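Local coordinates for protein glycosyl hydrolase, family 38 (Enterococcus faecalis, PDB 5KBP) that probably hydrolyses alpha-mannosidic linkages as a metal-dependent glycoside hydrolase of family 38, at residues A[360-365]-A[764-769]; A[417-422]-A[491-496]; A[461-466]-A[512-517]. All blocks are in the same frame, centred on the assembly; numbering follows the deposited sequence.

Contact 1: residues A[360-365]-A[764-769]; sequences SVDEVH and ATPEAQ
The carboxylate of Asp362 lies against the start of the 3-10 turn 766-769, overlapping Thr765, Pro766 and Glu767 in succession. Its CG is turned to the side of the backbone N, opposite the carbonyl carbon (chi1 -66°), which sends the group across to the turn. OD1 rests on Thr765, 3.4 Å from CB. OD2 is close to the proline ring, 3.1 Å from Pro766 CD, and accepts the contact's one direct hydrogen bond, from Glu767 N at 3.1 Å. That bond is nearly straight at hydrogen, but the N-H comes from above the carboxylate plane, 41° out of it. Thr765 CG2 reaches further back along the other segment and meets Ser360 O at 3.5 Å.

Val361 is the N-cap of helix 362-393, so Asp362 is the first residue of that helix. Its backbone N gives a hydrogen bond to a water, which passes one on to Ala764 O; the two chain segments are thus tied at both the main chain and the side chain of Asp362.

The extended side chain of Glu767 runs back past Asp362, OE2 lying 3.4 Å from Asp362 CB. The two carboxylate planes are only 13° apart, with Asp362 OD2 and Glu767 OE2 4.1 Å from each other. Each acid has its own arginine: Arg303 forms a salt bridge with Asp362 OD1, and Arg366, one turn along the helix, with Glu767 OE2. Those two cations, together with the helix N-terminus, probably offset the repulsion and let a pair of like charges sit side by side in a largely buried junction.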
ATOM      1  N   SER A 360      -1.258  -8.883  13.348  1.00 39.18           N
ATOM      2  CA  SER A 360      -1.860  -9.403  12.129  1.00 36.98           C
ATOM      3  C   SER A 360      -0.792 -10.150  11.331  1.00 37.93           C
ATOM      4  O   SER A 360       0.352 -10.299  11.771  1.00 39.47           O
ATOM      5  CB  SER A 360      -2.493  -8.271  11.316  1.00 42.89           C
ATOM      6  OG  SER A 360      -3.570  -7.679  12.018  1.00 41.60           O
ATOM      7  N   VAL A 361      -1.169 -10.620  10.144  1.00 41.18           N
ATOM      8  CA  VAL A 361      -0.231 -11.321   9.274  1.00 41.45           C
ATOM      9  C   VAL A 361       0.562 -10.299   8.468  1.00 45.44           C
ATOM     10  O   VAL A 361       0.209  -9.114   8.432  1.00 44.72           O
ATOM     11  CB  VAL A 361      -0.956 -12.324   8.360  1.00 38.69           C
ATOM     12  CG1 VAL A 361      -1.458 -13.508   9.175  1.00 35.68           C
ATOM     13  CG2 VAL A 361      -2.110 -11.649   7.644  1.00 38.39           C
ATOM     14  N   ASP A 362       1.636 -10.755   7.814  1.00 46.36           N
ATOM     15  CA  ASP A 362       2.583  -9.833   7.186  1.00 48.96           C
ATOM     16  C   ASP A 362       1.917  -8.963   6.128  1.00 48.96           C
ATOM     17  O   ASP A 362       2.245  -7.778   5.996  1.00 50.33           O
ATOM     18  CB  ASP A 362       3.744 -10.611   6.568  1.00 49.58           C
ATOM     19  CG  ASP A 362       4.591 -11.316   7.604  1.00 58.75           C
ATOM     20  OD1 ASP A 362       4.379 -11.082   8.812  1.00 49.73           O
ATOM     21  OD2 ASP A 362       5.478 -12.096   7.205  1.00 61.31           O
ATOM     22  N   GLU A 363       0.987  -9.533   5.357  1.00 39.35           N
ATOM     23  CA  GLU A 363       0.359  -8.772   4.282  1.00 40.27           C
ATOM     24  C   GLU A 363      -0.407  -7.573   4.819  1.00 39.04           C
ATOM     25  O   GLU A 363      -0.455  -6.524   4.165  1.00 46.20           O
ATOM     26  CB  GLU A 363      -0.576  -9.671   3.469  1.00 56.83           C
ATOM     27  CG  GLU A 363       0.111 -10.827   2.757  1.00 70.12           C
ATOM     28  CD  GLU A 363       0.387 -12.003   3.675  1.00 76.45           C
ATOM     29  OE1 GLU A 363       1.470 -12.612   3.554  1.00 80.98           O
ATOM     30  OE2 GLU A 363      -0.478 -12.312   4.521  1.00 78.95           O
ATOM     31  N   VAL A 364      -1.002  -7.705   6.005  1.00 42.69           N
ATOM     32  CA  VAL A 364      -1.763  -6.605   6.589  1.00 43.65           C
ATOM     33  C   VAL A 364      -0.845  -5.432   6.905  1.00 49.18           C
ATOM     34  O   VAL A 364      -1.153  -4.275   6.590  1.00 40.53           O
ATOM     35  CB  VAL A 364      -2.517  -7.082   7.844  1.00 40.62           C
ATOM     36  CG1 VAL A 364      -3.042  -5.892   8.629  1.00 32.16           C
ATOM     37  CG2 VAL A 364      -3.653  -8.023   7.464  1.00 34.71           C
ATOM     38  N   HIS A 365       0.304  -5.714   7.519  1.00 46.95           N
ATOM     39  CA  HIS A 365       1.156  -4.643   8.020  1.00 49.92           C
ATOM     40  C   HIS A 365       1.972  -3.980   6.917  1.00 47.88           C
ATOM     41  O   HIS A 365       2.322  -2.801   7.041  1.00 46.17           O
ATOM     42  CB  HIS A 365       2.067  -5.180   9.124  1.00 44.49           C
ATOM     43  CG  HIS A 365       1.323  -5.623  10.343  1.00 48.89           C
ATOM     44  ND1 HIS A 365       1.453  -6.885  10.879  1.00 52.53           N
ATOM     45  CD2 HIS A 365       0.427  -4.974  11.125  1.00 47.49           C
ATOM     46  CE1 HIS A 365       0.680  -6.992  11.945  1.00 53.41           C
ATOM     47  NE2 HIS A 365       0.042  -5.848  12.113  1.00 50.92           N
ATOM     48  N   ALA A 764       2.284 -18.000  10.785  1.00 34.19           N
ATOM     49  CA  ALA A 764       3.674 -17.577  10.699  1.00 42.95           C
ATOM     50  C   ALA A 764       3.757 -16.138  10.205  1.00 42.26           C
ATOM     51  O   ALA A 764       3.145 -15.778   9.194  1.00 42.00           O
ATOM     52  CB  ALA A 764       4.456 -18.505   9.770  1.00 40.06           C
ATOM     53  N   THR A 765       4.509 -15.313  10.931  1.00 40.16           N
ATOM     54  CA  THR A 765       4.711 -13.903  10.596  1.00 49.07           C
ATOM     55  C   THR A 765       6.207 -13.615  10.646  1.00 46.68           C
ATOM     56  O   THR A 765       6.711 -13.041  11.621  1.00 50.57           O
ATOM     57  CB  THR A 765       3.933 -12.987  11.543  1.00 46.94           C
ATOM     58  OG1 THR A 765       4.242 -13.323  12.904  1.00 44.49           O
ATOM     59  CG2 THR A 765       2.435 -13.137  11.318  1.00 42.69           C
ATOM     60  N   PRO A 766       6.952 -14.013   9.610  1.00 47.45           N
ATOM     61  CA  PRO A 766       8.406 -13.785   9.630  1.00 49.22           C
ATOM     62  C   PRO A 766       8.793 -12.317   9.606  1.00 50.81           C
ATOM     63  O   PRO A 766       9.848 -11.960  10.144  1.00 44.19           O
ATOM     64  CB  PRO A 766       8.895 -14.520   8.375  1.00 44.28           C
ATOM     65  CG  PRO A 766       7.691 -14.608   7.491  1.00 43.73           C
ATOM     66  CD  PRO A 766       6.530 -14.775   8.423  1.00 46.26           C
ATOM     67  N   GLU A 767       7.977 -11.451   9.002  1.00 42.48           N
ATOM     68  CA  GLU A 767       8.288 -10.026   9.005  1.00 47.66           C
ATOM     69  C   GLU A 767       8.028  -9.372  10.357  1.00 50.10           C
ATOM     70  O   GLU A 767       8.384  -8.203  10.539  1.00 56.11           O
ATOM     71  CB  GLU A 767       7.497  -9.310   7.910  1.00 42.78           C
ATOM     72  CG  GLU A 767       7.971  -9.656   6.506  1.00 48.60           C
ATOM     73  CD  GLU A 767       7.166  -8.962   5.428  1.00 62.32           C
ATOM     74  OE1 GLU A 767       7.577  -9.020   4.251  1.00 66.22           O
ATOM     75  OE2 GLU A 767       6.122  -8.361   5.756  1.00 65.63           O
ATOM     76  N   ALA A 768       7.415 -10.094  11.299  1.00 39.34           N
ATOM     77  CA  ALA A 768       7.339  -9.631  12.677  1.00 39.35           C
ATOM     78  C   ALA A 768       8.678  -9.728  13.394  1.00 41.58           C
ATOM     79  O   ALA A 768       8.798  -9.231  14.520  1.00 47.07           O
ATOM     80  CB  ALA A 768       6.283 -10.427  13.445  1.00 37.21           C
ATOM     81  N   GLN A 769       9.679 -10.360  12.777  1.00 31.41           N
ATOM     82  CA  GLN A 769      11.022 -10.400  13.340  1.00 41.18           C
ATOM     83  C   GLN A 769      11.751  -9.070  13.204  1.00 42.94           C
ATOM     84  O   GLN A 769      12.846  -8.929  13.758  1.00 42.68           O
ATOM     85  CB  GLN A 769      11.840 -11.511  12.675  1.00 45.90           C
ATOM     86  CG  GLN A 769      11.291 -12.915  12.885  1.00 45.64           C
ATOM     87  CD  GLN A 769      11.531 -13.448  14.287  1.00 48.50           C
ATOM     88  OE1 GLN A 769      12.081 -12.757  15.142  1.00 45.18           O
ATOM     89  NE2 GLN A 769      11.119 -14.687  14.525  1.00 43.21           N
TER
HETATM   90  O   HOH W   1       2.267 -13.361   7.569  1.00 34.35           O

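Contact 2: residues A[417-422]-A[491-496]; sequences TEVVTV and TVELSV
This is a regular antiparallel strand pairing, between strands 416-430 and 483-499 of the three-stranded sheet in the region of C-terminal domain 1. The short segments run 161° apart in direction, their axes 4.6 Å from each other at closest approach. Three hydrogen-bonded pairs, Glu418 with Val496, Val420 with Leu494 and Val422 with Val492, each exchange two backbone bonds. The shortest runs from Val420 N to Leu494 O, at 2.7 Å. The non-hydrogen-bonded pairs Val419 with Ser495 and Thr421 with Glu493 alternate with them.

Side-chain contacts run diagonally. Val420 CG2 meets Val496 CG2 at 3.6 Å; in both valines this branch stands opposite the carbonyl carbon, beside the backbone N. On the other face, the methyls of Thr421 and Thr491 touch, CG2 to CG2, at 3.5 Å. Val419 CG1 lies on the extended chain of Glu493, 3.6 Å from Glu493 CG, while Glu493 OE1 makes a salt bridge to Arg464.

The face carrying Val420, Val422, Val492 and Leu494 packs on Leu408 and Phe406 of strand 404-410 and on Val453 of strand 451-454. Both those strands belong to a second antiparallel sheet, so two sheets pack face to face here. Strand 416-430 is an outer strand; beyond 483-499 comes strand 463-475.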
ATOM      1  N   THR A 417      13.285  25.215  23.228  1.00 56.40           N
ATOM      2  CA  THR A 417      14.717  25.485  23.220  1.00 56.29           C
ATOM      3  C   THR A 417      15.400  24.389  22.418  1.00 65.66           C
ATOM      4  O   THR A 417      15.254  23.203  22.735  1.00 71.44           O
ATOM      5  CB  THR A 417      15.274  25.539  24.642  1.00 56.04           C
ATOM      6  OG1 THR A 417      14.683  26.638  25.347  1.00 59.39           O
ATOM      7  CG2 THR A 417      16.779  25.708  24.608  1.00 70.73           C
ATOM      8  N   GLU A 418      16.146  24.780  21.388  1.00 64.76           N
ATOM      9  CA  GLU A 418      16.703  23.805  20.461  1.00 72.87           C
ATOM     10  C   GLU A 418      17.791  24.460  19.622  1.00 70.87           C
ATOM     11  O   GLU A 418      17.657  25.620  19.224  1.00 79.18           O
ATOM     12  CB  GLU A 418      15.603  23.232  19.555  1.00 86.08           C
ATOM     13  CG  GLU A 418      16.095  22.403  18.382  1.00100.18           C
ATOM     14  CD  GLU A 418      14.957  21.777  17.603  1.00112.72           C
ATOM     15  OE1 GLU A 418      13.954  21.379  18.233  1.00116.20           O
ATOM     16  OE2 GLU A 418      15.060  21.687  16.361  1.00117.80           O
ATOM     17  N   VAL A 419      18.863  23.715  19.369  1.00 57.20           N
ATOM     18  CA  VAL A 419      19.885  24.114  18.409  1.00 57.15           C
ATOM     19  C   VAL A 419      19.400  23.680  17.030  1.00 62.59           C
ATOM     20  O   VAL A 419      19.412  22.490  16.701  1.00 62.47           O
ATOM     21  CB  VAL A 419      21.248  23.500  18.744  1.00 59.75           C
ATOM     22  CG1 VAL A 419      22.255  23.817  17.651  1.00 65.43           C
ATOM     23  CG2 VAL A 419      21.741  24.016  20.087  1.00 44.86           C
ATOM     24  N   VAL A 420      18.970  24.645  16.223  1.00 64.20           N
ATOM     25  CA  VAL A 420      18.247  24.375  14.987  1.00 65.50           C
ATOM     26  C   VAL A 420      19.208  24.402  13.808  1.00 64.77           C
ATOM     27  O   VAL A 420      20.258  25.053  13.841  1.00 73.44           O
ATOM     28  CB  VAL A 420      17.101  25.394  14.798  1.00 73.35           C
ATOM     29  CG1 VAL A 420      16.105  24.909  13.751  1.00 74.07           C
ATOM     30  CG2 VAL A 420      16.404  25.649  16.119  1.00 82.60           C
ATOM     31  N   THR A 421      18.844  23.670  12.756  1.00 63.89           N
ATOM     32  CA  THR A 421      19.557  23.658  11.487  1.00 62.76           C
ATOM     33  C   THR A 421      18.606  24.123  10.393  1.00 60.28           C
ATOM     34  O   THR A 421      17.476  23.629  10.299  1.00 72.47           O
ATOM     35  CB  THR A 421      20.103  22.257  11.178  1.00 66.28           C
ATOM     36  OG1 THR A 421      21.426  22.123  11.714  1.00 63.34           O
ATOM     37  CG2 THR A 421      20.128  21.991   9.678  1.00 66.00           C
ATOM     38  N   VAL A 422      19.054  25.077   9.580  1.00 53.86           N
ATOM     39  CA  VAL A 422      18.246  25.658   8.514  1.00 55.01           C
ATOM     40  C   VAL A 422      19.054  25.636   7.226  1.00 59.43           C
ATOM     41  O   VAL A 422      20.184  26.136   7.190  1.00 68.44           O
ATOM     42  CB  VAL A 422      17.807  27.097   8.848  1.00 59.11           C
ATOM     43  CG1 VAL A 422      17.110  27.728   7.654  1.00 65.13           C
ATOM     44  CG2 VAL A 422      16.906  27.115  10.074  1.00 59.99           C
ATOM     45  N   THR A 491      23.807  25.436   4.948  1.00 55.00           N
ATOM     46  CA  THR A 491      23.166  24.907   6.148  1.00 61.55           C
ATOM     47  C   THR A 491      23.685  25.690   7.349  1.00 60.61           C
ATOM     48  O   THR A 491      24.861  25.575   7.711  1.00 66.95           O
ATOM     49  CB  THR A 491      23.444  23.413   6.295  1.00 65.09           C
ATOM     50  OG1 THR A 491      22.873  22.709   5.183  1.00 63.28           O
ATOM     51  CG2 THR A 491      22.846  22.885   7.582  1.00 60.20           C
ATOM     52  N   VAL A 492      22.809  26.484   7.960  1.00 57.79           N
ATOM     53  CA  VAL A 492      23.171  27.380   9.053  1.00 63.39           C
ATOM     54  C   VAL A 492      22.616  26.818  10.354  1.00 60.18           C
ATOM     55  O   VAL A 492      21.497  26.294  10.390  1.00 56.12           O
ATOM     56  CB  VAL A 492      22.649  28.808   8.797  1.00 65.86           C
ATOM     57  CG1 VAL A 492      23.120  29.754   9.889  1.00 70.86           C
ATOM     58  CG2 VAL A 492      23.099  29.297   7.428  1.00 65.12           C
ATOM     59  N   GLU A 493      23.402  26.931  11.422  1.00 65.88           N
ATOM     60  CA  GLU A 493      23.044  26.406  12.734  1.00 67.48           C
ATOM     61  C   GLU A 493      22.728  27.569  13.664  1.00 68.04           C
ATOM     62  O   GLU A 493      23.563  28.460  13.852  1.00 73.52           O
ATOM     63  CB  GLU A 493      24.179  25.552  13.298  1.00 69.94           C
ATOM     64  CG  GLU A 493      23.777  24.647  14.447  1.00 80.11           C
ATOM     65  CD  GLU A 493      24.895  23.714  14.870  1.00 90.09           C
ATOM     66  OE1 GLU A 493      26.071  24.134  14.826  1.00 92.93           O
ATOM     67  OE2 GLU A 493      24.600  22.558  15.236  1.00 92.70           O
ATOM     68  N   LEU A 494      21.529  27.561  14.242  1.00 64.14           N
ATOM     69  CA  LEU A 494      21.094  28.602  15.160  1.00 62.96           C
ATOM     70  C   LEU A 494      20.814  28.009  16.535  1.00 62.94           C
ATOM     71  O   LEU A 494      20.429  26.843  16.660  1.00 57.81           O
ATOM     72  CB  LEU A 494      19.836  29.319  14.644  1.00 59.65           C
ATOM     73  CG  LEU A 494      19.959  30.133  13.354  1.00 62.60           C
ATOM     74  CD1 LEU A 494      18.656  30.857  13.054  1.00 68.80           C
ATOM     75  CD2 LEU A 494      21.108  31.121  13.449  1.00 64.52           C
ATOM     76  N   SER A 495      21.013  28.826  17.565  1.00 62.15           N
ATOM     77  CA  SER A 495      20.745  28.447  18.951  1.00 63.09           C
ATOM     78  C   SER A 495      19.511  29.217  19.412  1.00 64.90           C
ATOM     79  O   SER A 495      19.599  30.397  19.761  1.00 69.27           O
ATOM     80  CB  SER A 495      21.951  28.736  19.841  1.00 67.09           C
ATOM     81  OG  SER A 495      21.688  28.384  21.189  1.00 69.42           O
ATOM     82  N   VAL A 496      18.362  28.545  19.408  1.00 59.47           N
ATOM     83  CA  VAL A 496      17.087  29.147  19.781  1.00 58.86           C
ATOM     84  C   VAL A 496      16.815  28.843  21.248  1.00 64.74           C
ATOM     85  O   VAL A 496      16.839  27.677  21.665  1.00 65.61           O
ATOM     86  CB  VAL A 496      15.947  28.634  18.886  1.00 58.81           C
ATOM     87  CG1 VAL A 496      14.609  29.168  19.367  1.00 59.66           C
ATOM     88  CG2 VAL A 496      16.198  29.035  17.440  1.00 55.45           C
TER

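Contact 3: residues A[461-466]-A[512-517]; sequences VASRIV and GETKAF
One backbone hydrogen bond joins the segments: Ser463 N donates to Lys515 O at 2.8 Å, nearly head-on to the carbonyl, with 173° at the oxygen. The same oxygen receives a CA-H...O contact from Ala462 CA at 3.2 Å. Lys515 O thus faces the peptide between Ala462 and Ser463. The touching parts run almost at right angles, 89° apart, so this bond is not repeated along the chain as it would be in a strand pair.

Packing gathers round the ring of Phe517. Its CG stands beside the backbone N (chi1 -59°), a rotation that brings the ring back over 462-464. Ser463 N, its hydrogen spent on Lys515 O, lies over one ring face, offset toward the rim, and Phe517 CZ comes within 3.6 Å of Ser463 CA. The ring spans three residues: CD1 touches Ala462 CB at 3.8 Å, CE1 approaches Ala462 O obliquely, and CE2 meets Arg464 CB, also obliquely, at 3.8 Å. Beyond this segment the ring also touches Ser495 of strand 483-499. The methylene chain of Lys515 runs alongside the backbone of 461-462, with CD 3.8 Å from Ala462 N.

Among the polar side chains, Thr514 OG1 lies 3.7 Å from Ser463 O and 3.8 Å from Ser463 OG, bonded to neither. Arg464 leads its guanidinium group away to a salt bridge with Glu493, while its CB stays against the phenylalanine ring.

Taken together, one backbone bond ties the loop after strand 503-511 to Ser463, while Asp450 and Gln452 bind it at Thr514 and Glu513. The Phe517 ring and the Lys515 methylenes cover the backbone of 461-464. The hydroxyl of Thr514 is buried by the contact without any partner in the model, a probable small cost in polar pairing at this surface junction.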
ATOM      1  N   VAL A 461      23.106  37.665  14.580  1.00 69.13           N
ATOM      2  CA  VAL A 461      22.759  36.537  15.437  1.00 67.57           C
ATOM      3  C   VAL A 461      23.871  35.502  15.352  1.00 67.35           C
ATOM      4  O   VAL A 461      24.390  35.219  14.265  1.00 64.58           O
ATOM      5  CB  VAL A 461      21.403  35.928  15.033  1.00 62.64           C
ATOM      6  CG1 VAL A 461      21.003  34.817  15.996  1.00 62.48           C
ATOM      7  CG2 VAL A 461      20.333  37.008  14.979  1.00 62.71           C
ATOM      8  N   ALA A 462      24.244  34.942  16.500  1.00 68.64           N
ATOM      9  CA  ALA A 462      25.295  33.935  16.534  1.00 67.95           C
ATOM     10  C   ALA A 462      24.869  32.690  15.764  1.00 69.58           C
ATOM     11  O   ALA A 462      23.736  32.216  15.895  1.00 65.92           O
ATOM     12  CB  ALA A 462      25.638  33.570  17.977  1.00 68.43           C
ATOM     13  N   SER A 463      25.783  32.162  14.955  1.00 68.45           N
ATOM     14  CA  SER A 463      25.481  31.008  14.119  1.00 69.07           C
ATOM     15  C   SER A 463      26.785  30.319  13.735  1.00 75.03           C
ATOM     16  O   SER A 463      27.877  30.736  14.133  1.00 67.78           O
ATOM     17  CB  SER A 463      24.690  31.419  12.875  1.00 63.93           C
ATOM     18  OG  SER A 463      25.504  32.151  11.976  1.00 65.79           O
ATOM     19  N   ARG A 464      26.655  29.252  12.949  1.00 78.22           N
ATOM     20  CA  ARG A 464      27.797  28.503  12.442  1.00 76.63           C
ATOM     21  C   ARG A 464      27.400  27.858  11.125  1.00 73.12           C
ATOM     22  O   ARG A 464      26.336  27.238  11.033  1.00 68.04           O
ATOM     23  CB  ARG A 464      28.254  27.434  13.443  1.00 75.74           C
ATOM     24  CG  ARG A 464      29.445  26.612  12.971  1.00 78.39           C
ATOM     25  CD  ARG A 464      29.865  25.581  14.009  1.00 80.44           C
ATOM     26  NE  ARG A 464      28.881  24.512  14.160  1.00 72.56           N
ATOM     27  CZ  ARG A 464      28.934  23.353  13.512  1.00 72.81           C
ATOM     28  NH1 ARG A 464      29.926  23.111  12.666  1.00 73.44           N
ATOM     29  NH2 ARG A 464      27.999  22.435  13.709  1.00 68.53           N
ATOM     30  N   ILE A 465      28.247  28.009  10.110  1.00 74.75           N
ATOM     31  CA  ILE A 465      28.000  27.397   8.808  1.00 70.96           C
ATOM     32  C   ILE A 465      28.349  25.916   8.913  1.00 70.29           C
ATOM     33  O   ILE A 465      29.512  25.553   9.104  1.00 71.87           O
ATOM     34  CB  ILE A 465      28.805  28.083   7.700  1.00 73.65           C
ATOM     35  CG1 ILE A 465      28.415  29.560   7.596  1.00 80.82           C
ATOM     36  CG2 ILE A 465      28.593  27.375   6.369  1.00 69.18           C
ATOM     37  CD1 ILE A 465      26.936  29.790   7.362  1.00 81.00           C
ATOM     38  N   VAL A 466      27.338  25.058   8.790  1.00 66.39           N
ATOM     39  CA  VAL A 466      27.548  23.623   8.960  1.00 60.65           C
ATOM     40  C   VAL A 466      28.132  23.007   7.695  1.00 70.38           C
ATOM     41  O   VAL A 466      29.196  22.378   7.722  1.00 79.83           O
ATOM     42  CB  VAL A 466      26.234  22.931   9.364  1.00 60.72           C
ATOM     43  CG1 VAL A 466      26.435  21.428   9.465  1.00 61.73           C
ATOM     44  CG2 VAL A 466      25.726  23.497  10.677  1.00 57.56           C
ATOM     45  N   GLY A 512      28.997  38.565   5.158  1.00 72.70           N
ATOM     46  CA  GLY A 512      29.737  39.217   6.218  1.00 72.69           C
ATOM     47  C   GLY A 512      30.389  38.191   7.113  1.00 71.61           C
ATOM     48  O   GLY A 512      30.188  36.981   6.968  1.00 66.33           O
ATOM     49  N   GLU A 513      31.186  38.699   8.049  1.00 80.04           N
ATOM     50  CA  GLU A 513      31.851  37.831   9.009  1.00 79.51           C
ATOM     51  C   GLU A 513      30.822  37.158   9.907  1.00 80.55           C
ATOM     52  O   GLU A 513      29.982  37.826  10.518  1.00 87.37           O
ATOM     53  CB  GLU A 513      32.846  38.633   9.846  1.00 73.70           C
ATOM     54  N   THR A 514      30.886  35.831   9.982  1.00 75.36           N
ATOM     55  CA  THR A 514      29.936  35.086  10.796  1.00 81.56           C
ATOM     56  C   THR A 514      30.194  35.329  12.278  1.00 80.99           C
ATOM     57  O   THR A 514      31.341  35.418  12.723  1.00 86.76           O
ATOM     58  CB  THR A 514      30.019  33.591  10.483  1.00 83.35           C
ATOM     59  OG1 THR A 514      29.208  32.859  11.412  1.00 76.74           O
ATOM     60  CG2 THR A 514      31.458  33.099  10.566  1.00 92.44           C
ATOM     61  N   LYS A 515      29.111  35.445  13.042  1.00 73.42           N
ATOM     62  CA  LYS A 515      29.189  35.647  14.484  1.00 70.29           C
ATOM     63  C   LYS A 515      29.206  34.278  15.156  1.00 68.69           C
ATOM     64  O   LYS A 515      28.188  33.581  15.187  1.00 76.69           O
ATOM     65  CB  LYS A 515      28.019  36.497  14.970  1.00 68.91           C
ATOM     66  CG  LYS A 515      28.022  36.780  16.462  1.00 72.53           C
ATOM     67  CD  LYS A 515      26.883  37.716  16.837  1.00 75.17           C
ATOM     68  CE  LYS A 515      26.659  37.744  18.340  1.00 79.34           C
ATOM     69  NZ  LYS A 515      27.879  38.157  19.085  1.00 86.01           N
ATOM     70  N   ALA A 516      30.364  33.891  15.680  1.00 70.30           N
ATOM     71  CA  ALA A 516      30.531  32.562  16.247  1.00 65.30           C
ATOM     72  C   ALA A 516      29.938  32.487  17.648  1.00 66.52           C
ATOM     73  O   ALA A 516      29.828  33.492  18.356  1.00 65.71           O
ATOM     74  CB  ALA A 516      32.010  32.180  16.289  1.00 58.09           C
ATOM     75  N   PHE A 517      29.548  31.276  18.041  1.00 63.70           N
ATOM     76  CA  PHE A 517      29.068  31.056  19.398  1.00 71.47           C
ATOM     77  C   PHE A 517      30.203  31.259  20.395  1.00 75.69           C
ATOM     78  O   PHE A 517      31.333  30.812  20.176  1.00 74.53           O
ATOM     79  CB  PHE A 517      28.491  29.645  19.544  1.00 79.76           C
ATOM     80  CG  PHE A 517      27.352  29.350  18.607  1.00 80.40           C
ATOM     81  CD1 PHE A 517      26.104  29.917  18.807  1.00 74.68           C
ATOM     82  CD2 PHE A 517      27.527  28.492  17.533  1.00 77.08           C
ATOM     83  CE1 PHE A 517      25.055  29.643  17.948  1.00 77.28           C
ATOM     84  CE2 PHE A 517      26.483  28.212  16.671  1.00 73.58           C
ATOM     85  CZ  PHE A 517      25.244  28.789  16.880  1.00 78.06           C
TER

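Overall arrangement
Contacts 2 and 3 are neighbours, their centres 11 Å apart; the centre of contact 1 lies 40 Å from that of contact 2. Contact 3 is further still from contact 1, with about 34 Å between nearest atoms. Strand 483-499, the middle strand of its sheet, joins the close pair: it pairs with 416-430 in contact 2 and with 463-475, which carries part of contact 3, on its other edge. A probable hydrogen bond between Thr491 O and Val466 N, at 2.8 Å, links them directly. Along the chain their segments alternate, whereas those of contact 1 enclose both. Contact 1 brings the start of helix 362-393 against the loop joining strands 745-753 and 772-783; the other two lie in the region of C-terminal domain 1, contact 3 at the surface.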